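Local coordinates for GCN5-related N-acetyltransferase (Brucella melitensis biovar Abortus 2308, PDB 3TCV), which probably transfers an acetyl group from acetyl-coenzyme A to an amine, perhaps the N-terminus of a protein, as a member of the GNAT family, at residues Gly41-Leu46 with Ala144-Phe149; Gln52-Glu57 with Gly109-Arg114; Phe151-Phe156 with Ser211-Leu216; Glu165-Asn170 with Arg201-Phe206. All coordinates share one frame; numbering follows the deposited sequence. Where two conformers were deposited one is given.

Contacts 1 and 2 set a helix on the mixed sheet of the GNAT acetyltransferase fold, contact 3 packs two helices together, and contact 4 pairs two strands. Contacts 1 and 3 share helix 142-158, with centres about 14 Å apart, and they touch: Phe149 CE1 packs 3.6 Å from Trp213 CH2. Contact 2 lies about 15 Å from contact 1, centre to centre; it is nested within the chain loop that contact 1 closes, and strand 44-48 leads into helix 51-61. Contact 4, nested within the loop closed by contact 3, lies toward the other end of the sheet; its centre is about 23 Å from that of contact 1 and about 27 Å from that of contact 2.

Contact 1: residues Gly41-Leu46 with Ala144-Phe149; sequences GRYVRL and ATEAQF
Strand 44-46 runs past helix 144-149 at 37° between their directions, the axes 8.2 Å apart at closest approach and the CA atoms of Val44 and Ala147 the nearest pair across the gap. Glu146 spans it. With CG anti to the backbone N (chi1 -169°) and the chain extended beyond, its carboxylate reaches the turn between strands 39-40 and 44-48 and takes up the N-H groups there. Arg42 N gives its hydrogen to OE2 of Glu146 at 2.8 Å, on the syn side but 20° out of the carboxylate plane, while Tyr43 N meets the syn lone pair of Glu146 OE1 at 2.7 Å. A weak third bond runs from Val44 N to the same OE1. A glutamate suits this place because its two oxygens can receive several amides of a tight turn. Gly41 brings its CA to 3.3 Å from Glu146 OE2, an approach eased by the absence of a side chain. Val44 CG1 lies against the aliphatic part of Glu146, and Leu46 CD2 reaches Ala147 CB at 4.2 Å. The helix thus packs on the first strands of the GNAT sheet; Val103 of strand 99-105 joins the apolar layer, and Tyr43 OH bonds to Leu224 O of helix 213-224.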
loop_
_atom_site.group_PDB
_atom_site.type_symbol
_atom_site.label_atom_id
_atom_site.label_comp_id
_atom_site.label_asym_id
_atom_site.label_seq_id
_atom_site.Cartn_x
_atom_site.Cartn_y
_atom_site.Cartn_z
ATOM N N GLY B 41 10.642 7.466 27.723
ATOM C CA GLY B 41 11.081 6.153 28.127
ATOM C C GLY B 41 12.251 6.248 29.090
ATOM O O GLY B 41 12.586 7.329 29.579
ATOM N N ARG B 42 12.887 5.116 29.339
ATOM C CA ARG B 42 14.091 5.054 30.182
ATOM C C ARG B 42 15.335 5.573 29.458
ATOM O O ARG B 42 16.182 6.243 30.066
ATOM C CB ARG B 42 14.333 3.619 30.640
ATOM C CG ARG B 42 15.570 3.422 31.504
ATOM C CD ARG B 42 15.666 1.974 31.976
ATOM N NE ARG B 42 14.559 1.620 32.863
ATOM C CZ ARG B 42 14.526 1.875 34.175
ATOM N NH1 ARG B 42 15.544 2.486 34.787
ATOM N NH2 ARG B 42 13.463 1.515 34.884
ATOM N N TYR B 43 15.456 5.248 28.168
ATOM C CA TYR B 43 16.671 5.550 27.387
ATOM C C TYR B 43 16.476 6.708 26.402
ATOM O O TYR B 43 17.424 7.383 26.043
ATOM C CB TYR B 43 17.124 4.290 26.625
ATOM C CG TYR B 43 17.253 3.074 27.517
ATOM C CD1 TYR B 43 18.328 2.934 28.384
ATOM C CD2 TYR B 43 16.297 2.059 27.505
ATOM C CE1 TYR B 43 18.449 1.832 29.207
ATOM C CE2 TYR B 43 16.408 0.961 28.341
ATOM C CZ TYR B 43 17.497 0.842 29.182
ATOM O OH TYR B 43 17.634 -0.248 30.039
ATOM N N VAL B 44 15.236 6.939 25.985
ATOM C CA VAL B 44 14.920 7.826 24.869
ATOM C C VAL B 44 13.680 8.667 25.190
ATOM O O VAL B 44 12.823 8.258 25.985
ATOM C CB VAL B 44 14.649 6.966 23.615
ATOM C CG1 VAL B 44 13.198 6.464 23.610
ATOM C CG2 VAL B 44 15.001 7.715 22.350
ATOM N N ARG B 45 13.605 9.843 24.572
ATOM C CA ARG B 45 12.419 10.674 24.586
ATOM C C ARG B 45 12.037 10.997 23.137
ATOM O O ARG B 45 12.911 11.280 22.316
ATOM C CB ARG B 45 12.694 11.958 25.362
ATOM C CG ARG B 45 11.490 12.864 25.499
ATOM C CD ARG B 45 11.705 13.890 26.605
ATOM N NE ARG B 45 12.604 14.956 26.193
ATOM C CZ ARG B 45 13.879 15.103 26.575
ATOM N NH1 ARG B 45 14.462 14.250 27.421
ATOM N NH2 ARG B 45 14.584 16.149 26.117
ATOM N N LEU B 46 10.737 10.943 22.839
ATOM C CA LEU B 46 10.216 11.315 21.531
ATOM C C LEU B 46 9.452 12.611 21.690
ATOM O O LEU B 46 8.544 12.686 22.504
ATOM C CB LEU B 46 9.282 10.225 20.970
ATOM C CG LEU B 46 9.822 8.792 20.928
ATOM C CD1 LEU B 46 8.843 7.803 20.286
ATOM C CD2 LEU B 46 11.163 8.801 20.203
ATOM N N ALA B 144 17.319 3.072 20.612
ATOM C CA ALA B 144 16.698 2.805 19.296
ATOM C C ALA B 144 15.562 1.796 19.415
ATOM O O ALA B 144 14.478 2.009 18.855
ATOM C CB ALA B 144 17.732 2.295 18.281
ATOM N N THR B 145 15.784 0.731 20.184
ATOM C CA THR B 145 14.727 -0.249 20.402
ATOM C C THR B 145 13.560 0.413 21.143
ATOM O O THR B 145 12.409 0.200 20.797
ATOM C CB THR B 145 15.241 -1.494 21.156
ATOM O OG1 THR B 145 16.111 -2.243 20.296
ATOM C CG2 THR B 145 14.077 -2.391 21.675
ATOM N N GLU B 146 13.854 1.222 22.156
ATOM C CA GLU B 146 12.779 1.892 22.906
ATOM C C GLU B 146 12.021 2.942 22.067
ATOM O O GLU B 146 10.821 3.122 22.274
ATOM C CB GLU B 146 13.296 2.486 24.225
ATOM C CG GLU B 146 12.178 2.939 25.145
ATOM C CD GLU B 146 12.710 3.481 26.465
ATOM O OE1 GLU B 146 13.682 4.264 26.455
ATOM O OE2 GLU B 146 12.144 3.127 27.514
ATOM N N ALA B 147 12.699 3.600 21.112
ATOM C CA ALA B 147 12.031 4.519 20.186
ATOM C C ALA B 147 10.925 3.814 19.395
ATOM O O ALA B 147 9.815 4.345 19.214
ATOM C CB ALA B 147 13.033 5.129 19.231
ATOM N N GLN B 148 11.242 2.612 18.933
ATOM C CA GLN B 148 10.285 1.767 18.205
ATOM C C GLN B 148 9.144 1.350 19.156
ATOM O O GLN B 148 7.943 1.497 18.820
ATOM C CB GLN B 148 11.019 0.541 17.624
ATOM C CG GLN B 148 10.363 -0.184 16.478
ATOM C CD GLN B 148 8.963 -0.692 16.758
ATOM O OE1 GLN B 148 8.023 -0.114 16.291
ATOM N NE2 GLN B 148 8.834 -1.792 17.471
ATOM N N PHE B 149 9.539 0.850 20.339
ATOM C CA PHE B 149 8.619 0.370 21.358
ATOM C C PHE B 149 7.585 1.417 21.723
ATOM O O PHE B 149 6.399 1.112 21.836
ATOM C CB PHE B 149 9.353 -0.036 22.648
ATOM C CG PHE B 149 8.430 -0.543 23.734
ATOM C CD1 PHE B 149 7.784 -1.768 23.606
ATOM C CD2 PHE B 149 8.170 0.230 24.860
ATOM C CE1 PHE B 149 6.916 -2.219 24.601
ATOM C CE2 PHE B 149 7.312 -0.215 25.862
ATOM C CZ PHE B 149 6.688 -1.444 25.733
#

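Contact 2: residues Gln52-Glu57 with Gly109-Arg114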
loop_
_atom_site.group_PDB
_atom_site.type_symbol
_atom_site.label_atom_id
_atom_site.label_comp_id
_atom_site.label_asym_id
_atom_site.label_seq_id
_atom_site.Cartn_x
_atom_site.Cartn_y
_atom_site.Cartn_z
ATOM N N GLN B 52 12.671 24.876 15.318
ATOM C CA GLN B 52 13.447 25.742 16.216
ATOM C C GLN B 52 14.069 24.941 17.359
ATOM O O GLN B 52 15.230 25.135 17.690
ATOM C CB GLN B 52 12.573 26.892 16.759
ATOM N N LYS B 53 13.311 24.009 17.931
ATOM C CA LYS B 53 13.823 23.220 19.043
ATOM C C LYS B 53 14.852 22.163 18.619
ATOM O O LYS B 53 15.867 21.975 19.286
ATOM C CB LYS B 53 12.682 22.558 19.801
ATOM C CG LYS B 53 13.126 21.959 21.124
ATOM C CD LYS B 53 11.949 21.558 21.996
ATOM C CE LYS B 53 12.422 20.929 23.302
ATOM N NZ LYS B 53 11.263 20.693 24.205
ATOM N N HIS B 54 14.583 21.472 17.514
ATOM C CA HIS B 54 15.367 20.288 17.139
ATOM C C HIS B 54 16.293 20.472 15.973
ATOM O O HIS B 54 17.146 19.615 15.741
ATOM C CB HIS B 54 14.420 19.118 16.830
ATOM C CG HIS B 54 13.463 18.808 17.931
ATOM N ND1 HIS B 54 12.127 18.778 17.748
ATOM C CD2 HIS B 54 13.679 18.504 19.273
ATOM C CE1 HIS B 54 11.522 18.464 18.906
ATOM N NE2 HIS B 54 12.466 18.293 19.840
ATOM N N GLY B 55 16.171 21.576 15.245
ATOM C CA GLY B 55 16.877 21.747 13.978
ATOM C C GLY B 55 18.379 21.612 14.042
ATOM O O GLY B 55 18.981 20.889 13.245
ATOM N N ASP B 56 19.008 22.330 14.974
ATOM C CA ASP B 56 20.463 22.308 15.056
ATOM C C ASP B 56 21.017 20.936 15.408
ATOM O O ASP B 56 21.948 20.452 14.749
ATOM C CB ASP B 56 20.969 23.363 16.036
ATOM C CG ASP B 56 20.683 24.791 15.555
ATOM O OD1 ASP B 56 20.275 24.990 14.376
ATOM O OD2 ASP B 56 20.861 25.721 16.360
ATOM N N GLU B 57 20.450 20.305 16.434
ATOM C CA GLU B 57 20.942 19.015 16.874
ATOM C C GLU B 57 20.586 17.922 15.868
ATOM O O GLU B 57 21.360 16.999 15.684
ATOM C CB GLU B 57 20.447 18.666 18.289
ATOM C CG GLU B 57 21.040 19.561 19.367
ATOM C CD GLU B 57 20.557 19.246 20.776
ATOM O OE1 GLU B 57 19.837 18.249 20.994
ATOM O OE2 GLU B 57 20.900 20.023 21.702
ATOM N N GLY B 109 21.118 13.905 26.331
ATOM C CA GLY B 109 20.153 14.980 26.132
ATOM C C GLY B 109 20.039 15.515 24.707
ATOM O O GLY B 109 19.300 16.468 24.481
ATOM N N LYS B 110 20.737 14.895 23.749
ATOM C CA LYS B 110 20.817 15.385 22.370
ATOM C C LYS B 110 19.815 14.687 21.455
ATOM O O LYS B 110 19.530 13.509 21.627
ATOM C CB LYS B 110 22.203 15.126 21.764
ATOM C CG LYS B 110 23.412 15.652 22.534
ATOM C CD LYS B 110 23.446 17.147 22.608
ATOM C CE LYS B 110 24.751 17.625 23.258
ATOM N NZ LYS B 110 24.592 19.025 23.744
ATOM N N VAL B 111 19.325 15.415 20.465
ATOM C CA VAL B 111 18.543 14.799 19.393
ATOM C C VAL B 111 19.478 13.842 18.667
ATOM O O VAL B 111 20.606 14.199 18.305
ATOM C CB VAL B 111 17.973 15.848 18.424
ATOM C CG1 VAL B 111 17.284 15.166 17.232
ATOM C CG2 VAL B 111 17.041 16.820 19.168
ATOM N N ALA B 112 19.031 12.606 18.512
ATOM C CA ALA B 112 19.869 11.559 17.926
ATOM C C ALA B 112 19.352 11.068 16.580
ATOM O O ALA B 112 20.055 10.381 15.864
ATOM C CB ALA B 112 19.976 10.395 18.898
ATOM N N GLY B 113 18.132 11.438 16.246
ATOM C CA GLY B 113 17.520 11.005 15.000
ATOM C C GLY B 113 16.096 11.446 14.906
ATOM O O GLY B 113 15.644 12.343 15.646
ATOM N N ARG B 114 15.353 10.803 14.020
ATOM C CA ARG B 114 13.947 11.139 13.849
ATOM C C ARG B 114 13.202 9.924 13.292
ATOM O O ARG B 114 13.836 9.004 12.779
ATOM C CB ARG B 114 13.780 12.392 12.957
ATOM C CG ARG B 114 14.662 12.464 11.722
ATOM C CD ARG B 114 14.191 11.626 10.539
ATOM N NE ARG B 114 14.950 11.920 9.318
ATOM C CZ ARG B 114 14.702 11.420 8.108
ATOM N NH1 ARG B 114 13.725 10.546 7.927
ATOM N NH2 ARG B 114 15.415 11.811 7.060
HETATM O O HOH W 1 22.754 15.863 17.777
HETATM O O HOH W 2 21.053 19.132 24.009
#
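Glu57 and Val111 bury the most surface in this contact, where helix 51-61 of the GNAT fold lies across the start of strand 110-121, the short axes 8.0 Å apart and at 73°. Both side chains leave their backbones toward the other segment. CB of Glu57 rests on CB of Val111 at 3.8 Å, and the glutamate chain, extended beyond CG, carries the carboxylate to the strand backbone. There Glu57 OE1 accepts the amide hydrogen of Val111 N at 2.9 Å and 163°, met on the anti side and 21° out of the carboxylate plane. One residue thus supplies an apolar stem for the valine and an acceptor for its N-H. Val111, being beta-branched, is at home in a strand; its CG2, anti to the carbonyl carbon, fits between Glu57 OE1 and the imidazole of His54, 3.8 Å from CD2. NE2 of the same ring is hydrogen-bonded to Glu47 OE1. Lys110 crosses the glutamate at about a right angle, its CD near the carboxylate, and its NZ stays 4.3 Å from Glu57 OE2, too far for a salt bridge, though the opposite charges probably still attract. Ile104 and Leu58 also pack on Val111. Water completes the join: one molecule donates to Glu57 O and to Val111 O, 2.8 Å from each.

Contact 3: residues Phe151-Phe156 with Ser211-Leu216; sequences FMQYVF and SEWPAL
Trp213 lays its indole against Phe156, and each residue sets its CB over a face of the other's ring. Phe156 CB stands 3.5 Å from the centroid of the five-membered ring of Trp213, only 17° off the normal, while Trp213 CB lies over the phenyl face, 4.0 Å from the centroid of the Phe156 ring. The two ring planes are nearly parallel, 24° apart, but offset, with little of one ring above the other; the two CH-pi contacts therefore probably contribute much of the pairing. The indole is aimed across the gap because CG of Trp213 is anti to its backbone N (chi1 159°). Its six-membered ring then reaches the preceding turn of helix 142-158. Met152 bends at its last torsion and brings CE to the edge of the indole, near its plane and 3.5 Å from CZ3 of Trp213, with the sulfur standing obliquely to the ring in a Met-aromatic contact. The same methyl group approaches Leu216 CB at 4.4 Å, and a flexible thioether suits a place between two such shapes. CA and CB of Gln153 lie close to CH2 of Trp213, approaching the ring obliquely. The indole N-H is directed to Asp157 OD1, just beyond the segment. Between the two segments the attraction is probably mainly dispersive, and the polar edge of the tryptophan is satisfied within the same helix that receives its face.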
loop_
_atom_site.group_PDB
_atom_site.type_symbol
_atom_site.label_atom_id
_atom_site.label_comp_id
_atom_site.label_asym_id
_atom_site.label_seq_id
_atom_site.Cartn_x
_atom_site.Cartn_y
_atom_site.Cartn_z
ATOM N N PHE B 151 6.354 3.950 20.040
ATOM C CA PHE B 151 5.351 4.062 19.000
ATOM C C PHE B 151 4.406 2.856 19.003
ATOM O O PHE B 151 3.187 3.019 18.892
ATOM C CB PHE B 151 6.016 4.150 17.622
ATOM C CG PHE B 151 6.288 5.553 17.118
ATOM C CD1 PHE B 151 6.182 6.687 17.928
ATOM C CD2 PHE B 151 6.719 5.727 15.794
ATOM C CE1 PHE B 151 6.443 7.951 17.399
ATOM C CE2 PHE B 151 6.986 6.986 15.276
ATOM C CZ PHE B 151 6.853 8.094 16.092
ATOM N N MET B 152 4.969 1.651 19.118
ATOM C CA MET B 152 4.167 0.433 19.027
ATOM C C MET B 152 3.152 0.393 20.171
ATOM O O MET B 152 1.963 0.071 19.992
ATOM C CB MET B 152 5.047 -0.807 19.054
ATOM C CG MET B 152 4.283 -2.061 18.642
ATOM S SD MET B 152 5.336 -3.363 17.993
ATOM C CE MET B 152 6.231 -3.796 19.443
ATOM N N GLN B 153 3.634 0.755 21.350
ATOM C CA GLN B 153 2.787 0.800 22.539
ATOM C C GLN B 153 1.634 1.795 22.386
ATOM O O GLN B 153 0.494 1.509 22.758
ATOM C CB GLN B 153 3.629 1.207 23.733
ATOM C CG GLN B 153 2.880 1.116 25.042
ATOM C CD GLN B 153 3.803 1.241 26.220
ATOM O OE1 GLN B 153 3.886 0.328 27.057
ATOM N NE2 GLN B 153 4.524 2.347 26.284
ATOM N N TYR B 154 1.953 2.967 21.845
ATOM C CA TYR B 154 0.966 4.032 21.650
ATOM C C TYR B 154 -0.110 3.597 20.663
ATOM O O TYR B 154 -1.310 3.762 20.920
ATOM C CB TYR B 154 1.681 5.271 21.157
ATOM C CG TYR B 154 0.788 6.428 20.797
ATOM C CD1 TYR B 154 -0.076 7.003 21.736
ATOM C CD2 TYR B 154 0.838 6.986 19.513
ATOM C CE1 TYR B 154 -0.876 8.101 21.394
ATOM C CE2 TYR B 154 0.047 8.065 19.167
ATOM C CZ TYR B 154 -0.803 8.620 20.103
ATOM O OH TYR B 154 -1.566 9.694 19.700
ATOM N N VAL B 155 0.354 3.006 19.569
ATOM C CA VAL B 155 -0.497 2.542 18.486
ATOM C C VAL B 155 -1.498 1.486 18.977
ATOM O O VAL B 155 -2.681 1.550 18.631
ATOM C CB VAL B 155 0.392 2.070 17.304
ATOM C CG1 VAL B 155 -0.331 1.126 16.369
ATOM C CG2 VAL B 155 0.976 3.308 16.584
ATOM N N PHE B 156 -1.051 0.554 19.819
ATOM C CA PHE B 156 -1.907 -0.542 20.254
ATOM C C PHE B 156 -2.642 -0.252 21.557
ATOM O O PHE B 156 -3.845 -0.364 21.592
ATOM C CB PHE B 156 -1.111 -1.839 20.371
ATOM C CG PHE B 156 -0.727 -2.428 19.036
ATOM C CD1 PHE B 156 -1.703 -2.763 18.106
ATOM C CD2 PHE B 156 0.579 -2.661 18.717
ATOM C CE1 PHE B 156 -1.366 -3.317 16.867
ATOM C CE2 PHE B 156 0.930 -3.193 17.485
ATOM C CZ PHE B 156 -0.040 -3.530 16.567
ATOM N N SER B 211 -3.336 -8.819 17.828
ATOM C CA SER B 211 -3.275 -10.111 18.538
ATOM C C SER B 211 -1.845 -10.567 18.884
ATOM O O SER B 211 -1.654 -11.415 19.770
ATOM C CB SER B 211 -3.974 -11.190 17.713
ATOM O OG SER B 211 -3.363 -11.342 16.446
ATOM N N GLU B 212 -0.857 -10.005 18.185
ATOM C CA GLU B 212 0.566 -10.298 18.390
ATOM C C GLU B 212 1.243 -9.378 19.403
ATOM O O GLU B 212 2.324 -9.699 19.922
ATOM C CB GLU B 212 1.289 -10.228 17.044
ATOM C CG GLU B 212 0.802 -11.358 16.132
ATOM C CD GLU B 212 1.284 -11.236 14.705
ATOM O OE1 GLU B 212 1.638 -10.125 14.249
ATOM O OE2 GLU B 212 1.295 -12.267 14.029
ATOM N N TRP B 213 0.604 -8.250 19.679
ATOM C CA TRP B 213 1.199 -7.190 20.492
ATOM C C TRP B 213 1.427 -7.612 21.936
ATOM O O TRP B 213 2.490 -7.355 22.472
ATOM C CB TRP B 213 0.355 -5.916 20.391
ATOM C CG TRP B 213 0.534 -4.936 21.514
ATOM C CD1 TRP B 213 -0.448 -4.485 22.395
ATOM C CD2 TRP B 213 1.763 -4.233 21.920
ATOM N NE1 TRP B 213 0.068 -3.581 23.276
ATOM C CE2 TRP B 213 1.390 -3.385 23.047
ATOM C CE3 TRP B 213 3.074 -4.228 21.485
ATOM C CZ2 TRP B 213 2.310 -2.577 23.695
ATOM C CZ3 TRP B 213 3.999 -3.403 22.148
ATOM C CH2 TRP B 213 3.617 -2.602 23.235
ATOM N N PRO B 214 0.457 -8.302 22.566
ATOM C CA PRO B 214 0.697 -8.537 24.010
ATOM C C PRO B 214 1.966 -9.348 24.331
ATOM O O PRO B 214 2.689 -9.015 25.278
ATOM C CB PRO B 214 -0.586 -9.235 24.470
ATOM C CG PRO B 214 -1.632 -8.774 23.525
ATOM C CD PRO B 214 -0.903 -8.699 22.181
ATOM N N ALA B 215 2.266 -10.369 23.537
ATOM C CA ALA B 215 3.482 -11.160 23.758
ATOM C C ALA B 215 4.721 -10.337 23.425
ATOM O O ALA B 215 5.742 -10.427 24.116
ATOM C CB ALA B 215 3.449 -12.456 22.955
ATOM N N LEU B 216 4.638 -9.523 22.376
ATOM C CA LEU B 216 5.739 -8.632 22.068
ATOM C C LEU B 216 6.005 -7.649 23.196
ATOM O O LEU B 216 7.159 -7.458 23.583
ATOM C CB LEU B 216 5.493 -7.895 20.756
ATOM C CG LEU B 216 5.744 -8.766 19.548
ATOM C CD1 LEU B 216 5.308 -7.974 18.311
ATOM C CD2 LEU B 216 7.221 -9.190 19.444
#

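Contact 4: residues Glu165-Asn170 with Arg201-Phe206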
loop_
_atom_site.group_PDB
_atom_site.type_symbol
_atom_site.label_atom_id
_atom_site.label_comp_id
_atom_site.label_asym_id
_atom_site.label_seq_id
_atom_site.Cartn_x
_atom_site.Cartn_y
_atom_site.Cartn_z
ATOM N N GLU B 165 2.663 -1.421 10.603
ATOM C CA GLU B 165 3.455 -1.829 9.458
ATOM C C GLU B 165 4.885 -1.332 9.488
ATOM O O GLU B 165 5.172 -0.227 9.993
ATOM C CB GLU B 165 2.821 -1.304 8.159
ATOM C CG GLU B 165 1.423 -1.796 7.857
ATOM C CD GLU B 165 0.744 -1.061 6.726
ATOM O OE1 GLU B 165 -0.009 -1.737 6.017
ATOM O OE2 GLU B 165 0.920 0.189 6.569
ATOM N N TRP B 166 5.749 -2.116 8.846
ATOM C CA TRP B 166 7.136 -1.762 8.524
ATOM C C TRP B 166 7.358 -2.065 7.059
ATOM O O TRP B 166 6.971 -3.114 6.577
ATOM C CB TRP B 166 8.070 -2.602 9.371
ATOM C CG TRP B 166 9.546 -2.326 9.229
ATOM C CD1 TRP B 166 10.389 -2.648 8.174
ATOM C CD2 TRP B 166 10.422 -1.750 10.259
ATOM N NE1 TRP B 166 11.695 -2.269 8.459
ATOM C CE2 TRP B 166 11.762 -1.710 9.689
ATOM C CE3 TRP B 166 10.218 -1.214 11.532
ATOM C CZ2 TRP B 166 12.850 -1.190 10.403
ATOM C CZ3 TRP B 166 11.316 -0.698 12.225
ATOM C CH2 TRP B 166 12.599 -0.692 11.676
ATOM N N GLU B 167 7.924 -1.122 6.310
ATOM C CA GLU B 167 8.307 -1.387 4.915
ATOM C C GLU B 167 9.689 -0.800 4.690
ATOM O O GLU B 167 10.056 0.253 5.274
ATOM C CB GLU B 167 7.299 -0.813 3.897
ATOM C CG GLU B 167 6.831 0.608 4.188
ATOM C CD GLU B 167 6.406 1.419 2.977
ATOM O OE1 GLU B 167 5.595 2.367 3.184
ATOM O OE2 GLU B 167 6.884 1.172 1.844
ATOM N N CYS B 168 10.456 -1.490 3.883
ATOM C CA CYS B 168 11.788 -1.065 3.509
ATOM C C CYS B 168 12.161 -1.639 2.142
ATOM O O CYS B 168 11.486 -2.515 1.610
ATOM C CB CYS B 168 12.807 -1.542 4.569
ATOM S SG CYS B 168 12.931 -3.340 4.764
ATOM N N HIS B 169 13.223 -1.099 1.556
ATOM C CA HIS B 169 13.813 -1.664 0.359
ATOM C C HIS B 169 14.145 -3.095 0.662
ATOM O O HIS B 169 14.744 -3.409 1.728
ATOM C CB HIS B 169 15.073 -0.853 0.005
ATOM C CG HIS B 169 15.509 -0.938 -1.441
ATOM N ND1 HIS B 169 15.820 -2.092 -2.036
ATOM C CD2 HIS B 169 15.739 0.063 -2.384
ATOM C CE1 HIS B 169 16.201 -1.859 -3.308
ATOM N NE2 HIS B 169 16.157 -0.541 -3.517
ATOM N N ASN B 170 13.807 -3.989 -0.246
ATOM C CA ASN B 170 14.109 -5.370 -0.060
ATOM C C ASN B 170 15.631 -5.636 0.012
ATOM O O ASN B 170 16.047 -6.604 0.622
ATOM C CB ASN B 170 13.498 -6.182 -1.166
ATOM C CG ASN B 170 13.565 -7.647 -0.894
ATOM O OD1 ASN B 170 13.139 -8.103 0.186
ATOM N ND2 ASN B 170 14.071 -8.407 -1.854
ATOM N N ARG B 201 13.298 0.058 -6.454
ATOM C CA ARG B 201 13.032 -0.438 -5.115
ATOM C C ARG B 201 11.901 -1.445 -5.189
ATOM O O ARG B 201 10.801 -1.095 -5.603
ATOM C CB ARG B 201 12.614 0.684 -4.185
ATOM C CG ARG B 201 12.080 0.157 -2.839
ATOM C CD ARG B 201 11.963 1.233 -1.778
ATOM N NE ARG B 201 10.976 0.894 -0.735
ATOM C CZ ARG B 201 10.908 1.463 0.467
ATOM N NH1 ARG B 201 9.910 1.158 1.277
ATOM N NH2 ARG B 201 11.816 2.353 0.847
ATOM N N ASP B 202 12.196 -2.688 -4.805
ATOM C CA ASP B 202 11.163 -3.636 -4.450
ATOM C C ASP B 202 10.959 -3.453 -2.952
ATOM O O ASP B 202 11.948 -3.442 -2.201
ATOM C CB ASP B 202 11.606 -5.060 -4.711
ATOM C CG ASP B 202 12.018 -5.312 -6.150
ATOM O OD1 ASP B 202 11.495 -4.706 -7.108
ATOM O OD2 ASP B 202 12.911 -6.173 -6.317
ATOM N N THR B 203 9.711 -3.311 -2.517
ATOM C CA THR B 203 9.418 -3.093 -1.097
ATOM C C THR B 203 9.035 -4.381 -0.379
ATOM O O THR B 203 8.080 -5.027 -0.758
ATOM C CB THR B 203 8.299 -2.053 -0.930
ATOM O OG1 THR B 203 8.748 -0.783 -1.438
ATOM C CG2 THR B 203 7.903 -1.939 0.550
ATOM N N ALA B 204 9.778 -4.698 0.687
ATOM C CA ALA B 204 9.477 -5.743 1.664
ATOM C C ALA B 204 8.541 -5.165 2.722
ATOM O O ALA B 204 8.840 -4.120 3.337
ATOM C CB ALA B 204 10.769 -6.219 2.326
ATOM N N TRP B 205 7.426 -5.856 2.939
ATOM C CA TRP B 205 6.374 -5.505 3.914
ATOM C C TRP B 205 6.314 -6.479 5.055
ATOM O O TRP B 205 6.374 -7.702 4.860
ATOM C CB TRP B 205 5.003 -5.535 3.233
ATOM C CG TRP B 205 4.762 -4.397 2.290
ATOM C CD1 TRP B 205 4.914 -4.397 0.910
ATOM C CD2 TRP B 205 4.331 -3.038 2.635
ATOM N NE1 TRP B 205 4.630 -3.157 0.394
ATOM C CE2 TRP B 205 4.254 -2.306 1.376
ATOM C CE3 TRP B 205 3.988 -2.387 3.816
ATOM C CZ2 TRP B 205 3.857 -0.981 1.324
ATOM C CZ3 TRP B 205 3.606 -1.044 3.751
ATOM C CH2 TRP B 205 3.532 -0.370 2.522
ATOM N N PHE B 206 6.127 -5.929 6.251
ATOM C CA PHE B 206 6.032 -6.695 7.478
ATOM C C PHE B 206 4.971 -6.039 8.347
ATOM O O PHE B 206 4.738 -4.832 8.247
ATOM C CB PHE B 206 7.339 -6.678 8.278
ATOM C CG PHE B 206 8.605 -6.971 7.504
ATOM C CD1 PHE B 206 9.268 -8.177 7.664
ATOM C CD2 PHE B 206 9.204 -5.986 6.721
ATOM C CE1 PHE B 206 10.462 -8.431 6.995
ATOM C CE2 PHE B 206 10.372 -6.242 6.032
ATOM C CZ PHE B 206 11.003 -7.463 6.168
HETATM O O HOH W 3 10.233 2.680 3.568
HETATM O O HOH W 4 14.693 -6.591 -3.962
#
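Arg201 opens this antiparallel strand pair of the mixed GNAT sheet with a salt bridge from NH1 to Glu167 OE2 at 3.1 Å, carboxylate and guanidinium nearly perpendicular. One face of the guanidinium lies over the backbone at Cys168 and His169. Its NE bonds Thr203 OG1 in the guanidinium plane, which should restrain its rotation; that hydroxyl is also bonded to His193 ND1. Asp202 follows, its O accepting from Asn170 N at 2.8 Å; a water links its OD2 with Asn170 ND2, while its OD1 is bonded to Gln192 N. Thr203 turns its CG2 to Glu167. Small Ala204 exchanges two backbone bonds with Cys168 in a hydrogen-bonded pair. Trp205 and Glu167 form a non-hydrogen-bonded pair sharing a face, which lets the glutamate's CB and CG lie on the broad indole, CB 3.7 Å from the six-membered ring centroid of Trp205 and the carboxylate 23° from the ring plane. Phe206 ends the run, hydrogen-bonded in both directions with Trp166; its ring edge meets Cys168 SG. Helix 173-182 packs on the face bearing Trp166, Cys168 and Phe206. Strand 199-209 sits between 163-169 and 185-196, and Phe190 of the second subunit meets the Trp205 ring.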